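Local coordinates for protein mannitol dehydrogenase (Helicobacter pylori, PDB 3TWO) that probably catalyses the NADP(H)-dependent, zinc-assisted interconversion of cinnamyl-type alcohols and their aldehydes, as other cinnamyl-alcohol dehydrogenases do, at residues S172-G177 and M199-S204; G177-V182 and E234-I239; R208-K213 and K222-D227; D250-L255 and I281-R286. All coordinates share one frame; numbering follows the deposited sequence.

Interaction 1: S172-G177 and M199-S204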
# COMPACT_ATOMS: atom_id res chain seq x y z
N SER B 172 9.78 9.10 -3.18
CA SER B 172 10.09 8.59 -1.83
C SER B 172 11.33 9.29 -1.19
O SER B 172 11.77 8.89 -0.11
CB SER B 172 10.30 7.06 -1.86
OG SER B 172 9.09 6.35 -2.15
N LYS B 173 11.87 10.31 -1.86
CA LYS B 173 13.00 11.08 -1.33
C LYS B 173 14.23 10.23 -1.04
O LYS B 173 14.92 10.40 -0.04
CB LYS B 173 12.59 11.81 -0.04
CG LYS B 173 11.53 12.87 -0.20
CD LYS B 173 11.10 13.22 1.26
CE LYS B 173 10.51 14.63 1.39
NZ LYS B 173 9.63 14.79 0.22
N VAL B 174 14.54 9.30 -1.91
CA VAL B 174 15.74 8.52 -1.68
C VAL B 174 16.96 9.49 -1.64
O VAL B 174 17.11 10.37 -2.50
CB VAL B 174 15.84 7.42 -2.81
CG1 VAL B 174 17.24 6.85 -2.89
CG2 VAL B 174 14.75 6.37 -2.55
N THR B 175 17.82 9.33 -0.63
CA THR B 175 18.93 10.19 -0.49
C THR B 175 20.19 9.48 0.12
O THR B 175 20.29 8.26 0.13
CB THR B 175 18.52 11.51 0.27
OG1 THR B 175 19.59 12.42 0.23
CG2 THR B 175 18.17 11.25 1.75
N LYS B 176 21.16 10.24 0.57
CA LYS B 176 22.38 9.64 1.14
C LYS B 176 22.08 8.70 2.32
O LYS B 176 21.40 9.08 3.27
CB LYS B 176 23.31 10.71 1.59
CG LYS B 176 24.02 11.56 0.50
CD LYS B 176 24.81 12.62 1.34
CE LYS B 176 25.49 13.73 0.60
NZ LYS B 176 25.79 13.29 -0.74
N GLY B 177 22.58 7.48 2.28
CA GLY B 177 22.29 6.59 3.40
C GLY B 177 20.97 5.86 3.35
O GLY B 177 20.80 4.92 4.11
N MET B 199 22.22 8.88 -6.26
CA MET B 199 21.53 9.65 -5.23
C MET B 199 22.09 9.45 -3.81
O MET B 199 21.58 10.02 -2.86
CB MET B 199 20.03 9.32 -5.24
CG MET B 199 19.32 9.95 -6.43
SD MET B 199 17.65 9.32 -6.69
CE MET B 199 16.72 10.33 -5.53
N GLY B 200 23.14 8.63 -3.68
CA GLY B 200 23.77 8.40 -2.38
C GLY B 200 23.25 7.18 -1.62
O GLY B 200 23.64 6.97 -0.45
N ALA B 201 22.39 6.37 -2.25
CA ALA B 201 21.81 5.21 -1.57
C ALA B 201 22.79 4.07 -1.41
O ALA B 201 23.78 3.96 -2.14
CB ALA B 201 20.59 4.68 -2.28
N GLU B 202 22.48 3.22 -0.44
CA GLU B 202 23.17 1.99 -0.27
C GLU B 202 22.23 0.96 -0.93
O GLU B 202 21.11 0.76 -0.46
CB GLU B 202 23.39 1.70 1.22
CG GLU B 202 24.32 0.61 1.42
CD GLU B 202 24.70 0.34 2.90
OE1 GLU B 202 25.84 -0.11 3.09
OE2 GLU B 202 23.91 0.56 3.86
N VAL B 203 22.71 0.30 -1.99
CA VAL B 203 21.80 -0.42 -2.87
C VAL B 203 21.93 -1.93 -2.78
O VAL B 203 23.04 -2.48 -2.85
CB VAL B 203 22.01 0.05 -4.33
CG1 VAL B 203 21.03 -0.66 -5.31
CG2 VAL B 203 21.82 1.56 -4.38
N SER B 204 20.80 -2.61 -2.62
CA SER B 204 20.78 -4.08 -2.64
C SER B 204 20.01 -4.49 -3.91
O SER B 204 18.98 -3.86 -4.25
CB SER B 204 20.08 -4.65 -1.40
OG SER B 204 20.73 -4.30 -0.18

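Interaction 2: G177-V182 and E234-I239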
# COMPACT_ATOMS: atom_id res chain seq x y z
N GLY B 177 22.58 7.48 2.28
CA GLY B 177 22.29 6.59 3.40
C GLY B 177 20.97 5.86 3.35
O GLY B 177 20.80 4.92 4.11
N THR B 178 20.06 6.22 2.44
CA THR B 178 18.80 5.46 2.29
C THR B 178 19.19 4.05 1.93
O THR B 178 20.02 3.88 1.02
CB THR B 178 17.95 6.03 1.20
OG1 THR B 178 17.70 7.41 1.50
CG2 THR B 178 16.60 5.26 1.09
N LYS B 179 18.69 3.05 2.67
CA LYS B 179 18.81 1.69 2.16
C LYS B 179 17.73 1.28 1.10
O LYS B 179 16.53 1.15 1.40
CB LYS B 179 18.89 0.68 3.28
CG LYS B 179 20.03 1.01 4.27
CD LYS B 179 20.15 -0.12 5.34
CE LYS B 179 21.44 0.08 6.18
NZ LYS B 179 21.43 -1.02 7.18
N VAL B 180 18.19 1.04 -0.13
CA VAL B 180 17.31 0.83 -1.29
C VAL B 180 17.46 -0.62 -1.82
O VAL B 180 18.57 -1.10 -2.09
CB VAL B 180 17.74 1.82 -2.41
CG1 VAL B 180 17.28 1.38 -3.81
CG2 VAL B 180 17.28 3.20 -2.08
N GLY B 181 16.34 -1.34 -1.94
CA GLY B 181 16.35 -2.63 -2.67
C GLY B 181 15.77 -2.45 -4.08
O GLY B 181 14.80 -1.70 -4.29
N VAL B 182 16.33 -3.18 -5.04
CA VAL B 182 15.83 -3.21 -6.39
C VAL B 182 15.50 -4.67 -6.73
O VAL B 182 16.38 -5.52 -6.77
CB VAL B 182 16.81 -2.61 -7.44
CG1 VAL B 182 16.16 -2.65 -8.85
CG2 VAL B 182 17.18 -1.17 -7.09
N GLU B 234 16.84 -4.62 7.43
CA GLU B 234 15.66 -3.84 7.02
C GLU B 234 16.01 -2.74 6.00
O GLU B 234 16.97 -2.00 6.19
CB GLU B 234 15.05 -3.20 8.25
CG GLU B 234 14.56 -4.21 9.26
CD GLU B 234 13.62 -3.59 10.29
OE1 GLU B 234 12.46 -4.07 10.36
OE2 GLU B 234 14.00 -2.62 11.00
N LEU B 235 15.22 -2.62 4.94
CA LEU B 235 15.47 -1.60 3.94
C LEU B 235 14.50 -0.45 4.11
O LEU B 235 13.43 -0.65 4.63
CB LEU B 235 15.37 -2.19 2.51
CG LEU B 235 16.22 -3.48 2.34
CD1 LEU B 235 16.25 -4.00 0.88
CD2 LEU B 235 17.63 -3.21 2.75
N ASP B 236 14.88 0.74 3.65
CA ASP B 236 14.01 1.90 3.75
C ASP B 236 13.09 2.03 2.54
O ASP B 236 12.03 2.62 2.62
CB ASP B 236 14.87 3.16 3.80
CG ASP B 236 15.78 3.20 5.00
OD1 ASP B 236 15.29 3.17 6.14
OD2 ASP B 236 16.99 3.26 4.78
N PHE B 237 13.55 1.52 1.42
CA PHE B 237 12.87 1.70 0.19
C PHE B 237 13.18 0.52 -0.73
O PHE B 237 14.34 0.08 -0.83
CB PHE B 237 13.26 3.05 -0.45
CG PHE B 237 12.77 3.21 -1.87
CD1 PHE B 237 11.64 3.96 -2.14
CD2 PHE B 237 13.45 2.57 -2.94
CE1 PHE B 237 11.15 4.12 -3.52
CE2 PHE B 237 12.99 2.70 -4.28
CZ PHE B 237 11.82 3.49 -4.56
N ILE B 238 12.15 -0.03 -1.36
CA ILE B 238 12.29 -1.11 -2.33
C ILE B 238 11.48 -0.75 -3.58
O ILE B 238 10.29 -0.37 -3.46
CB ILE B 238 11.78 -2.45 -1.78
CG1 ILE B 238 12.64 -2.93 -0.58
CG2 ILE B 238 11.78 -3.54 -2.86
CD1 ILE B 238 12.05 -4.16 0.15
N ILE B 239 12.10 -0.87 -4.76
CA ILE B 239 11.32 -0.74 -6.01
C ILE B 239 11.29 -2.11 -6.67
O ILE B 239 12.34 -2.73 -6.85
CB ILE B 239 11.91 0.35 -6.97
CG1 ILE B 239 11.15 0.41 -8.29
CG2 ILE B 239 13.46 0.14 -7.18
CD1 ILE B 239 11.56 1.58 -9.14

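Interaction 3: R208-K213 and K222-D227. With NDP (NADPH dihydro-nicotinamide-adenine-dinucleotide phosphate), chain F.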
# COMPACT_ATOMS: atom_id res chain seq x y z
N ARG B 208 17.37 -13.56 -9.85
CA ARG B 208 17.06 -14.98 -9.68
C ARG B 208 18.32 -15.86 -9.80
O ARG B 208 18.28 -17.06 -9.46
CB ARG B 208 15.94 -15.45 -10.66
CG ARG B 208 14.57 -14.77 -10.37
CD ARG B 208 13.43 -15.45 -11.21
NE ARG B 208 13.55 -15.18 -12.65
CZ ARG B 208 12.61 -15.55 -13.51
NH1 ARG B 208 11.56 -16.22 -13.05
NH2 ARG B 208 12.70 -15.28 -14.83
N ASN B 209 19.45 -15.28 -10.22
CA ASN B 209 20.69 -16.03 -10.14
C ASN B 209 21.81 -15.00 -10.11
O ASN B 209 21.54 -13.80 -10.04
CB ASN B 209 20.80 -16.93 -11.38
CG ASN B 209 20.49 -16.14 -12.68
OD1 ASN B 209 21.21 -15.21 -13.00
ND2 ASN B 209 19.41 -16.49 -13.38
N GLU B 210 23.06 -15.46 -10.21
CA GLU B 210 24.20 -14.58 -10.09
C GLU B 210 24.85 -14.26 -11.41
O GLU B 210 26.00 -13.76 -11.43
CB GLU B 210 25.23 -15.17 -9.13
CG GLU B 210 24.68 -15.27 -7.71
CD GLU B 210 25.76 -15.40 -6.65
OE1 GLU B 210 26.87 -15.86 -6.94
OE2 GLU B 210 25.50 -15.01 -5.48
N HIS B 211 24.13 -14.46 -12.53
CA HIS B 211 24.74 -14.21 -13.84
C HIS B 211 25.22 -12.77 -14.04
O HIS B 211 26.21 -12.55 -14.76
CB HIS B 211 23.88 -14.69 -15.05
CG HIS B 211 23.53 -16.14 -15.04
ND1 HIS B 211 22.44 -16.65 -15.73
CD2 HIS B 211 24.08 -17.20 -14.38
CE1 HIS B 211 22.35 -17.95 -15.50
NE2 HIS B 211 23.33 -18.31 -14.69
N LYS B 212 24.56 -11.81 -13.42
CA LYS B 212 24.94 -10.40 -13.57
C LYS B 212 25.45 -9.76 -12.27
O LYS B 212 25.50 -8.54 -12.15
CB LYS B 212 23.77 -9.61 -14.16
CG LYS B 212 23.29 -10.24 -15.49
CD LYS B 212 22.11 -9.51 -16.16
CE LYS B 212 20.86 -9.54 -15.32
NZ LYS B 212 19.66 -9.12 -16.18
N LYS B 213 25.84 -10.57 -11.29
CA LYS B 213 26.33 -10.02 -10.03
C LYS B 213 27.54 -9.06 -10.23
O LYS B 213 27.56 -7.99 -9.66
CB LYS B 213 26.71 -11.15 -9.07
CG LYS B 213 27.43 -10.71 -7.87
CD LYS B 213 27.41 -11.74 -6.79
CE LYS B 213 27.90 -11.08 -5.45
NZ LYS B 213 28.23 -12.17 -4.53
N LYS B 222 25.86 -2.80 -3.15
CA LYS B 222 26.55 -3.27 -1.96
C LYS B 222 26.15 -4.72 -1.58
O LYS B 222 26.97 -5.46 -1.04
CB LYS B 222 26.40 -2.27 -0.80
CG LYS B 222 27.82 -1.52 -0.35
CD LYS B 222 28.48 -0.48 -1.39
CE LYS B 222 28.74 0.95 -0.78
NZ LYS B 222 27.45 1.69 -0.32
N HIS B 223 24.91 -5.12 -1.86
CA HIS B 223 24.49 -6.51 -1.60
C HIS B 223 23.74 -7.05 -2.79
O HIS B 223 22.95 -6.33 -3.43
CB HIS B 223 23.58 -6.66 -0.37
CG HIS B 223 24.14 -6.06 0.89
ND1 HIS B 223 23.80 -4.80 1.32
CD2 HIS B 223 25.01 -6.55 1.80
CE1 HIS B 223 24.44 -4.52 2.44
NE2 HIS B 223 25.17 -5.58 2.76
N PHE B 224 24.03 -8.31 -3.11
CA PHE B 224 23.39 -8.96 -4.23
C PHE B 224 22.71 -10.19 -3.67
O PHE B 224 23.36 -11.00 -3.09
CB PHE B 224 24.41 -9.39 -5.29
CG PHE B 224 23.78 -9.77 -6.60
CD1 PHE B 224 23.59 -8.81 -7.61
CD2 PHE B 224 23.36 -11.06 -6.83
CE1 PHE B 224 23.01 -9.13 -8.78
CE2 PHE B 224 22.76 -11.37 -8.06
CZ PHE B 224 22.57 -10.41 -9.01
N TYR B 225 21.40 -10.33 -3.87
CA TYR B 225 20.70 -11.56 -3.42
C TYR B 225 20.05 -12.30 -4.56
O TYR B 225 19.66 -11.68 -5.58
CB TYR B 225 19.63 -11.17 -2.44
CG TYR B 225 20.17 -10.38 -1.25
CD1 TYR B 225 19.76 -9.04 -1.05
CD2 TYR B 225 21.09 -10.96 -0.35
CE1 TYR B 225 20.21 -8.31 0.02
CE2 TYR B 225 21.55 -10.24 0.76
CZ TYR B 225 21.08 -8.91 0.93
OH TYR B 225 21.49 -8.14 1.96
N THR B 226 19.95 -13.62 -4.43
CA THR B 226 19.20 -14.41 -5.43
C THR B 226 17.84 -14.87 -4.85
O THR B 226 17.10 -15.61 -5.49
CB THR B 226 20.02 -15.62 -5.93
OG1 THR B 226 20.47 -16.36 -4.79
CG2 THR B 226 21.26 -15.16 -6.77
N ASP B 227 17.50 -14.41 -3.66
CA ASP B 227 16.23 -14.75 -3.07
C ASP B 227 16.01 -13.72 -2.01
O ASP B 227 16.95 -13.41 -1.25
CB ASP B 227 16.32 -16.10 -2.39
CG ASP B 227 14.95 -16.67 -2.00
OD1 ASP B 227 14.23 -16.09 -1.19
OD2 ASP B 227 14.61 -17.74 -2.50
PA NDP F . 13.08 -6.86 -18.41
O1A NDP F . 12.87 -8.31 -18.54
O2A NDP F . 14.44 -6.09 -18.64
O5B NDP F . 13.63 -7.06 -16.89
C5B NDP F . 12.90 -7.94 -15.87
C4B NDP F . 13.94 -8.46 -14.88
O4B NDP F . 13.40 -9.12 -13.66
C3B NDP F . 14.86 -9.47 -15.60
O3B NDP F . 16.26 -9.12 -15.26
C2B NDP F . 14.45 -10.82 -14.94
O2B NDP F . 15.63 -11.64 -14.95
C1B NDP F . 14.15 -10.39 -13.49
N9A NDP F . 13.12 -11.23 -12.83
C8A NDP F . 12.09 -11.84 -13.45
N7A NDP F . 11.37 -12.43 -12.51
C5A NDP F . 11.93 -12.21 -11.33
C6A NDP F . 11.61 -12.59 -10.03
N6A NDP F . 10.52 -13.36 -9.72
N1A NDP F . 12.44 -12.18 -9.08
C2A NDP F . 13.49 -11.42 -9.30
N3A NDP F . 13.81 -11.04 -10.51
C4A NDP F . 13.04 -11.44 -11.54
O3 NDP F . 11.88 -5.99 -17.87
PN NDP F . 11.79 -4.47 -17.86
O1N NDP F . 12.75 -3.86 -16.91
O2N NDP F . 11.68 -3.79 -19.25
O5D NDP F . 10.33 -4.29 -17.28
C5D NDP F . 9.99 -5.02 -16.01
C4D NDP F . 8.44 -4.91 -15.71
O4D NDP F . 8.25 -3.49 -15.56
C3D NDP F . 7.49 -5.39 -16.84
O3D NDP F . 6.35 -6.06 -16.23
C2D NDP F . 7.12 -4.05 -17.51
O2D NDP F . 5.87 -4.13 -18.10
C1D NDP F . 7.03 -3.13 -16.27
N1N NDP F . 7.03 -1.66 -16.58
C2N NDP F . 6.15 -0.83 -15.85
C3N NDP F . 6.11 0.53 -16.09
C7N NDP F . 5.21 1.41 -15.22
O7N NDP F . 4.85 1.02 -14.10
N7N NDP F . 5.09 2.66 -15.63
C4N NDP F . 6.92 1.08 -17.11
C5N NDP F . 7.84 0.27 -17.83
C6N NDP F . 7.89 -1.09 -17.59
P2B NDP F . 15.61 -13.17 -15.30
O1X NDP F . 16.82 -13.33 -16.39
O2X NDP F . 15.70 -13.97 -14.07
O3X NDP F . 14.27 -13.45 -16.10

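Interaction 4: D250-L255 and I281-R286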
# COMPACT_ATOMS: atom_id res chain seq x y z
N ASP B 250 7.00 -11.22 0.49
CA ASP B 250 8.42 -11.53 0.63
C ASP B 250 9.25 -10.26 0.61
O ASP B 250 10.31 -10.25 1.21
CB ASP B 250 8.88 -12.42 -0.53
CG ASP B 250 8.39 -13.81 -0.40
OD1 ASP B 250 8.14 -14.28 0.73
OD2 ASP B 250 8.28 -14.45 -1.43
N TYR B 251 8.78 -9.25 -0.12
CA TYR B 251 9.41 -7.89 -0.15
C TYR B 251 8.90 -6.95 0.92
O TYR B 251 9.71 -6.25 1.52
CB TYR B 251 9.32 -7.21 -1.52
CG TYR B 251 10.22 -7.98 -2.47
CD1 TYR B 251 9.71 -8.99 -3.32
CD2 TYR B 251 11.63 -7.78 -2.44
CE1 TYR B 251 10.59 -9.75 -4.17
CE2 TYR B 251 12.53 -8.54 -3.26
CZ TYR B 251 11.99 -9.48 -4.13
OH TYR B 251 12.89 -10.22 -4.91
N LEU B 252 7.58 -6.92 1.14
CA LEU B 252 7.01 -6.00 2.11
C LEU B 252 7.60 -6.28 3.49
O LEU B 252 7.95 -5.36 4.22
CB LEU B 252 5.46 -6.08 2.11
CG LEU B 252 4.68 -5.23 3.13
CD1 LEU B 252 4.90 -3.71 2.88
CD2 LEU B 252 3.19 -5.50 3.08
N LYS B 253 7.75 -7.54 3.85
CA LYS B 253 8.36 -7.86 5.14
C LYS B 253 9.82 -7.35 5.26
O LYS B 253 10.32 -7.28 6.36
CB LYS B 253 8.34 -9.36 5.42
CG LYS B 253 9.19 -10.15 4.41
CD LYS B 253 10.00 -11.23 5.11
CE LYS B 253 9.22 -12.46 5.51
NZ LYS B 253 7.95 -12.58 4.76
N LEU B 254 10.51 -7.02 4.17
CA LEU B 254 11.92 -6.55 4.31
C LEU B 254 12.02 -5.09 4.78
O LEU B 254 13.13 -4.61 5.11
CB LEU B 254 12.68 -6.69 2.96
CG LEU B 254 12.89 -8.15 2.51
CD1 LEU B 254 13.53 -8.22 1.15
CD2 LEU B 254 13.65 -8.97 3.58
N LEU B 255 10.89 -4.37 4.74
CA LEU B 255 10.94 -2.92 4.98
C LEU B 255 11.01 -2.59 6.46
O LEU B 255 10.38 -3.25 7.33
CB LEU B 255 9.70 -2.23 4.44
CG LEU B 255 9.50 -2.10 2.92
CD1 LEU B 255 8.20 -1.27 2.73
CD2 LEU B 255 10.78 -1.37 2.30
N ILE B 281 -1.92 -5.49 7.63
CA ILE B 281 -1.98 -5.35 9.07
C ILE B 281 -0.93 -6.24 9.73
O ILE B 281 -0.28 -5.82 10.72
CB ILE B 281 -3.42 -5.61 9.57
CG1 ILE B 281 -4.27 -4.37 9.21
CG2 ILE B 281 -3.48 -5.90 11.10
CD1 ILE B 281 -5.74 -4.63 9.12
N HIS B 282 -0.71 -7.42 9.17
CA HIS B 282 0.30 -8.28 9.76
C HIS B 282 1.68 -7.63 9.62
O HIS B 282 2.52 -7.67 10.56
CB HIS B 282 0.29 -9.67 9.13
CG HIS B 282 1.38 -10.56 9.61
ND1 HIS B 282 2.33 -11.11 8.75
CD2 HIS B 282 1.68 -11.03 10.84
CE1 HIS B 282 3.15 -11.89 9.44
NE2 HIS B 282 2.78 -11.85 10.71
N LEU B 283 1.91 -6.99 8.47
CA LEU B 283 3.21 -6.37 8.23
C LEU B 283 3.05 -4.87 8.36
O LEU B 283 3.18 -4.15 7.38
CB LEU B 283 3.65 -6.73 6.81
CG LEU B 283 3.93 -8.24 6.63
CD1 LEU B 283 4.31 -8.53 5.14
CD2 LEU B 283 5.07 -8.69 7.63
N GLY B 284 2.63 -4.42 9.54
CA GLY B 284 2.12 -3.08 9.65
C GLY B 284 3.17 -1.98 9.54
O GLY B 284 4.37 -2.25 9.73
N ASN B 285 2.70 -0.76 9.22
CA ASN B 285 3.53 0.47 9.19
C ASN B 285 4.57 0.42 8.08
O ASN B 285 5.61 1.08 8.16
CB ASN B 285 4.22 0.78 10.57
CG ASN B 285 3.20 1.01 11.68
OD1 ASN B 285 2.52 2.03 11.73
ND2 ASN B 285 3.04 0.04 12.50
N ARG B 286 4.29 -0.36 7.05
CA ARG B 286 5.16 -0.45 5.90
C ARG B 286 4.32 -0.09 4.71
O ARG B 286 3.28 -0.77 4.44
CB ARG B 286 5.69 -1.87 5.77
CG ARG B 286 6.57 -2.28 6.91
CD ARG B 286 6.74 -3.77 6.83
NE ARG B 286 7.66 -4.30 7.83
CZ ARG B 286 7.31 -4.82 9.00
NH1 ARG B 286 6.04 -4.80 9.39
NH2 ARG B 286 8.22 -5.30 9.82

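Interaction 1: S172-G177 and M199-S204
Met199 reaches across to the loop 172-177 with its terminal methyl. The thioether chain bends at its last torsion (chi3 83°), and this turn carries Met199 CE over the backbone of Val174, where it lies 3.1 Å from Val174 O and 4.1 Å from Val174 CB. The methyl therefore meets a carbonyl oxygen and the root of the valine side chain together. Val174 turns one branch to the other segment: CG1, set anti to the backbone N (chi1 163°), touches the CB of Ala201 at 4.0 Å, while the same side chain also packs on Phe237 of strand 235-240. Beyond this small apolar cluster the two chains meet backbone to backbone. Gly177 N donates to Gly200 O (3.0 Å), approaching from above the carbonyl plane, and Lys176 CA makes a CA-H...O contact with the same oxygen at 3.4 Å, so one carbonyl receives both. Gly200, with positive phi, closes helix 187-198 in a Schellman motif, and its carbonyl faces the loop; the CB atoms of Thr175 and Lys176 point away from it. The loop leads into strand 179-183 and the other segment into strand 202-206, a pairing that belongs to the first beta-alpha-beta unit of a Rossmann-type nucleotide-binding domain.

Interaction 2: G177-V182 and E234-I239
Strands 179-182 and 237-239 run parallel, 4.5 Å apart at their closest and inclined by 18°, with Val180, Gly181 and Val182 in register with Phe237, Ile238 and Ile239. Gly181 bonds in both directions: its N donates to Phe237 O at 2.7 Å and its O accepts from Ile239 N at 2.9 Å. Before the regular ladder the chain turns at Asp236, and Lys179 O takes two donors, Asp236 N and Phe237 N. The carboxylate of Asp236 answers that grip by folding back, its OD2 accepting from Lys179 N at 2.7 Å through the anti lone pair. The lysine chain runs on, extended, to a salt bridge with Glu233. This is the centre of the Rossmann-type sheet, where the first and fourth strands of the 3-2-1-4-5-6 order lie side by side. On the face turned to helix 187-198, Val180 and Phe237 point the same way, both valine methyls reaching ring atom CD2, with CG2 4.0 Å from it. Farther along, Val182 CG2 meets Ile239 CG2 at 3.9 Å in another side-by-side pair. The opposite face is built differently: Leu235 reaches forward so that its CD1 lies 3.8 Å from Gly181 CA, over a position that carries no side chain.

Interaction 3: R208-K213 and K222-D227
Segment 208-213, the loop after the second strand of the Rossmann-type sheet, packs on edge strand 223-225 and reaches the adenosine end of NADPH. Phe224 carries that packing. Lys213 CA sits over one face of its ring, 3.9 Å from the centroid, in a CH-pi contact, and the extended lysine chain continues across the ring toward Phe224 CB. Asn209 O meets the same ring at its edge, 3.4 Å from Phe224 CE2. Thr226 has OG1 between the backbone N and the carbonyl carbon (chi1 53°), which leaves CG2 anti to the carbonyl carbon, pressing on Asn209 C and on Glu210 CG, the latter at 3.5 Å. Asn209 begins an Asx turn, its OD1 accepting from His211 N. Beyond this apolar footing Arg208 turns to NADPH. Bent at chi3 (-69°), it lays its guanidinium with one face against adenine N7A and its edge to the 2'-phosphate, where Arg208 NE donates to NADPH O2X at 2.8 Å and NH2 to O3X at 2.7 Å. Lys212 NZ, held by the carbonyls of Lys336 and Phe185, lies 3.5 Å from O3B of the NADPH ribose. Two N-H donors on one phosphate, from a group whose face also meets the base, are consistent with recognition of NADP(H) through the phosphate that NAD(H) lacks.

Interaction 4: D250-L255 and I281-R286
Leu252, on helix 248-252, opens the contact with both methyls. With CG anti to the backbone N (chi1 177°) and chi2 at 63°, CD2 of Leu252 meets Leu283 CD1 at 3.8 Å and CD1 meets Arg286 CB at 3.5 Å, so the leucine fits between two residues of segment 281-286. Leu252 O also lies 3.3 Å from Arg286 CD. Lys253 follows with its CB against Leu283 CD2 (4.0 Å), the isobutyl group of Leu283 thus lying across the neighbouring pair 252 and 253. Leu254 turns from the contact and packs on Ile238 of the central sheet. At Leu255, which ends a type I turn begun at Leu252, the side chain overlaps that of Arg286 side by side, the two running in opposing senses, with Leu255 CD1 reaching Arg286 CB at 4.0 Å. Arg286, extended from CG to NE, brings its NE to Leu255 O at 3.0 Å, with the oxygen tilted 21° from the guanidinium plane. Next to Arg286, Asn285 packs on Phe171 of the second subunit, placing segment 281-286 at the dimer interface. Arginine here works in two ways: its methylenes lie against leucines, while one N-H binds the carbonyl of Leu255, the last residue of the turn.

How the interactions relate
Interactions 1, 2 and 3 describe one parallel sheet from its centre to its 223-225 edge. Interactions 1 and 2 share Gly177, their centres 7 Å apart, and probable hydrogen bonds from Ser204 N to Val180 O (2.7 Å) and from Val182 N to Ser204 O (2.9 Å) join their strands. Interaction 3 continues outward from interaction 1 through Lys222 N and Val203 O (2.9 Å), and of the four it alone includes residues of the NADPH pocket. Interaction 4 touches the 234-239 segment of interaction 2, through a probable hydrogen bond from Leu235 N to Leu254 O (2.9 Å). The side chain of Ile239 in interaction 2 comes about 8 Å from NADPH and about 12 Å from a zinc ion.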